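Local coordinates for protein novel antigen receptor (Ginglymostoma cirratum, PDB 4Q97) that serves as an antigen-binding heavy-chain-only antibody of sharks, IgNAR, here represented by its first constant domain, an immunoglobulin fold, at residues V32-G37 and S72-L77. Numbering follows the deposited sequence.
Sequences VCLISG and SCASLL
The flat groups joining 32-37 to 72-77 are peptide units: Cys33 pairs with Ser75 and Ile35 with Cys73, each through two backbone hydrogen bonds. These are the central antiparallel strands of a four-stranded sheet in an immunoglobulin C1-set sandwich, flanked by strands 12-18 and 58-65. Cys33 N reaches Ser75 O at 2.8 Å in the carbonyl plane, whereas Ser75 N meets Cys33 O from 33° off that plane. Ile35 N lies 3.0 Å from Cys73 O, almost in line with that carbonyl bond.

On one face lie Val32, Leu34, Ser36, Ser72, Ala74 and Leu76. Val32 straddles two partners: CG1, anti to the backbone N (chi1 178°), approaches Ala74 CB, while CG2 packs alongside Leu76 CD2 at 3.6 Å. Leu34 CD1 touches the same Ala74 methyl, and Leu34 and Leu76 of the second subunit pack on Val32, Leu34, Ser72 and Leu76.

The other face turns into the sandwich core, toward strand 44-49. Here Cys33 SG forms the disulfide to Cys92, tying the two sheets together. Beside it, Ser75 CB lies 4.0 Å from Cys33 CB, and the buried Ser75 OG is hydrogen-bonded to Thr60 OG1 and Trp47 NE1. Farther along this face, the CG1 branch of Ile35, anti to the carbonyl carbon, brings CD1 to 4.0 Å from Cys73 SG.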
ATOM      1  N   VAL A  32       0.277  -4.992  -3.750  1.00 24.28           N
ATOM      2  CA  VAL A  32       0.493  -4.439  -2.426  1.00 24.69           C
ATOM      3  C   VAL A  32      -0.015  -5.425  -1.380  1.00 23.79           C
ATOM      4  O   VAL A  32      -1.199  -5.775  -1.358  1.00 23.70           O
ATOM      5  CB  VAL A  32      -0.209  -3.072  -2.245  1.00 26.87           C
ATOM      6  CG1 VAL A  32      -0.012  -2.546  -0.828  1.00 27.07           C
ATOM      7  CG2 VAL A  32       0.309  -2.060  -3.254  1.00 27.64           C
ATOM      8  N   CYS A  33       0.891  -5.879  -0.524  1.00 22.60           N
ATOM      9  CA  CYS A  33       0.478  -6.627   0.652  1.00 22.14           C
ATOM     10  C   CYS A  33       0.348  -5.659   1.827  1.00 20.65           C
ATOM     11  O   CYS A  33       1.335  -5.303   2.471  1.00 21.69           O
ATOM     12  CB  CYS A  33       1.457  -7.763   0.954  1.00 24.24           C
ATOM     13  SG  CYS A  33       0.971  -8.826   2.327  1.00 25.99           S
ATOM     14  N   LEU A  34      -0.881  -5.219   2.076  1.00 19.26           N
ATOM     15  CA  LEU A  34      -1.165  -4.335   3.193  1.00 16.82           C
ATOM     16  C   LEU A  34      -1.334  -5.096   4.493  1.00 16.28           C
ATOM     17  O   LEU A  34      -2.166  -5.997   4.588  1.00 16.98           O
ATOM     18  CB  LEU A  34      -2.419  -3.511   2.940  1.00 17.25           C
ATOM     19  CG  LEU A  34      -2.474  -2.335   3.901  1.00 18.33           C
ATOM     20  CD1 LEU A  34      -1.324  -1.378   3.625  1.00 20.07           C
ATOM     21  CD2 LEU A  34      -3.810  -1.650   3.751  1.00 22.07           C
ATOM     22  N   ILE A  35      -0.542  -4.701   5.487  1.00 16.25           N
ATOM     23  CA  ILE A  35      -0.521  -5.317   6.808  1.00 16.03           C
ATOM     24  C   ILE A  35      -0.744  -4.220   7.855  1.00 16.51           C
ATOM     25  O   ILE A  35       0.162  -3.435   8.138  1.00 17.32           O
ATOM     26  CB  ILE A  35       0.849  -5.968   7.094  1.00 16.25           C
ATOM     27  CG1 ILE A  35       1.307  -6.842   5.922  1.00 16.39           C
ATOM     28  CG2 ILE A  35       0.788  -6.763   8.391  1.00 17.17           C
ATOM     29  CD1 ILE A  35       2.794  -7.152   5.925  1.00 18.58           C
ATOM     30  N   SER A  36      -1.937  -4.183   8.440  1.00 17.11           N
ATOM     31  CA  SER A  36      -2.312  -3.096   9.345  1.00 18.13           C
ATOM     32  C   SER A  36      -2.974  -3.602  10.616  1.00 18.87           C
ATOM     33  O   SER A  36      -3.633  -4.640  10.608  1.00 22.01           O
ATOM     34  CB  SER A  36      -3.267  -2.140   8.625  1.00 17.80           C
ATOM     35  OG  SER A  36      -4.385  -2.845   8.126  1.00 17.60           O
ATOM     36  N   GLY A  37      -2.805  -2.866  11.707  1.00 19.82           N
ATOM     37  CA  GLY A  37      -3.560  -3.132  12.930  1.00 21.60           C
ATOM     38  C   GLY A  37      -2.941  -4.156  13.855  1.00 21.44           C
ATOM     39  O   GLY A  37      -3.639  -4.781  14.667  1.00 22.84           O
ATOM     40  N   SER A  72       0.855  -0.042  10.791  1.00 31.30           N
ATOM     41  CA  SER A  72       0.557  -0.456   9.431  1.00 28.23           C
ATOM     42  C   SER A  72       1.837  -0.396   8.620  1.00 28.01           C
ATOM     43  O   SER A  72       2.685   0.470   8.842  1.00 28.76           O
ATOM     44  CB  SER A  72      -0.489   0.456   8.799  1.00 27.57           C
ATOM     45  OG  SER A  72      -1.732   0.367   9.472  1.00 28.53           O
ATOM     46  N   CYS A  73       1.985  -1.332   7.692  1.00 25.14           N
ATOM     47  CA  CYS A  73       3.056  -1.246   6.714  1.00 24.88           C
ATOM     48  C   CYS A  73       2.578  -1.878   5.426  1.00 23.73           C
ATOM     49  O   CYS A  73       1.542  -2.546   5.406  1.00 22.99           O
ATOM     50  CB  CYS A  73       4.345  -1.900   7.227  1.00 26.74           C
ATOM     51  SG  CYS A  73       4.400  -3.699   7.147  1.00 27.90           S
ATOM     52  N   ALA A  74       3.320  -1.646   4.349  1.00 24.11           N
ATOM     53  CA  ALA A  74       2.986  -2.232   3.060  1.00 24.17           C
ATOM     54  C   ALA A  74       4.195  -2.967   2.502  1.00 26.03           C
ATOM     55  O   ALA A  74       5.331  -2.490   2.615  1.00 27.64           O
ATOM     56  CB  ALA A  74       2.512  -1.158   2.092  1.00 21.38           C
ATOM     57  N   SER A  75       3.947  -4.141   1.928  1.00 25.79           N
ATOM     58  CA  SER A  75       4.975  -4.862   1.191  1.00 26.42           C
ATOM     59  C   SER A  75       4.668  -4.780  -0.298  1.00 28.11           C
ATOM     60  O   SER A  75       3.588  -5.182  -0.746  1.00 33.32           O
ATOM     61  CB  SER A  75       5.075  -6.317   1.648  1.00 26.36           C
ATOM     62  OG  SER A  75       6.212  -6.937   1.068  1.00 26.51           O
ATOM     63  N   LEU A  76       5.628  -4.259  -1.055  1.00 28.24           N
ATOM     64  CA  LEU A  76       5.427  -3.925  -2.460  1.00 28.93           C
ATOM     65  C   LEU A  76       6.175  -4.854  -3.409  1.00 30.35           C
ATOM     66  O   LEU A  76       7.403  -4.930  -3.371  1.00 30.34           O
ATOM     67  CB  LEU A  76       5.868  -2.484  -2.709  1.00 29.08           C
ATOM     68  CG  LEU A  76       4.918  -1.408  -2.200  1.00 31.16           C
ATOM     69  CD1 LEU A  76       5.642  -0.089  -1.976  1.00 28.34           C
ATOM     70  CD2 LEU A  76       3.783  -1.255  -3.197  1.00 33.70           C
ATOM     71  N   LEU A  77       5.423  -5.546  -4.261  1.00 29.84           N
ATOM     72  CA  LEU A  77       6.007  -6.426  -5.260  1.00 32.04           C
ATOM     73  C   LEU A  77       5.630  -5.986  -6.670  1.00 34.64           C
ATOM     74  O   LEU A  77       4.447  -5.798  -6.982  1.00 33.99           O
ATOM     75  CB  LEU A  77       5.595  -7.883  -5.020  1.00 31.21           C
ATOM     76  CG  LEU A  77       5.962  -8.929  -6.086  1.00 32.16           C
ATOM     77  CD1 LEU A  77       7.453  -9.236  -6.097  1.00 34.45           C
ATOM     78  CD2 LEU A  77       5.166 -10.208  -5.884  1.00 33.27           C
TER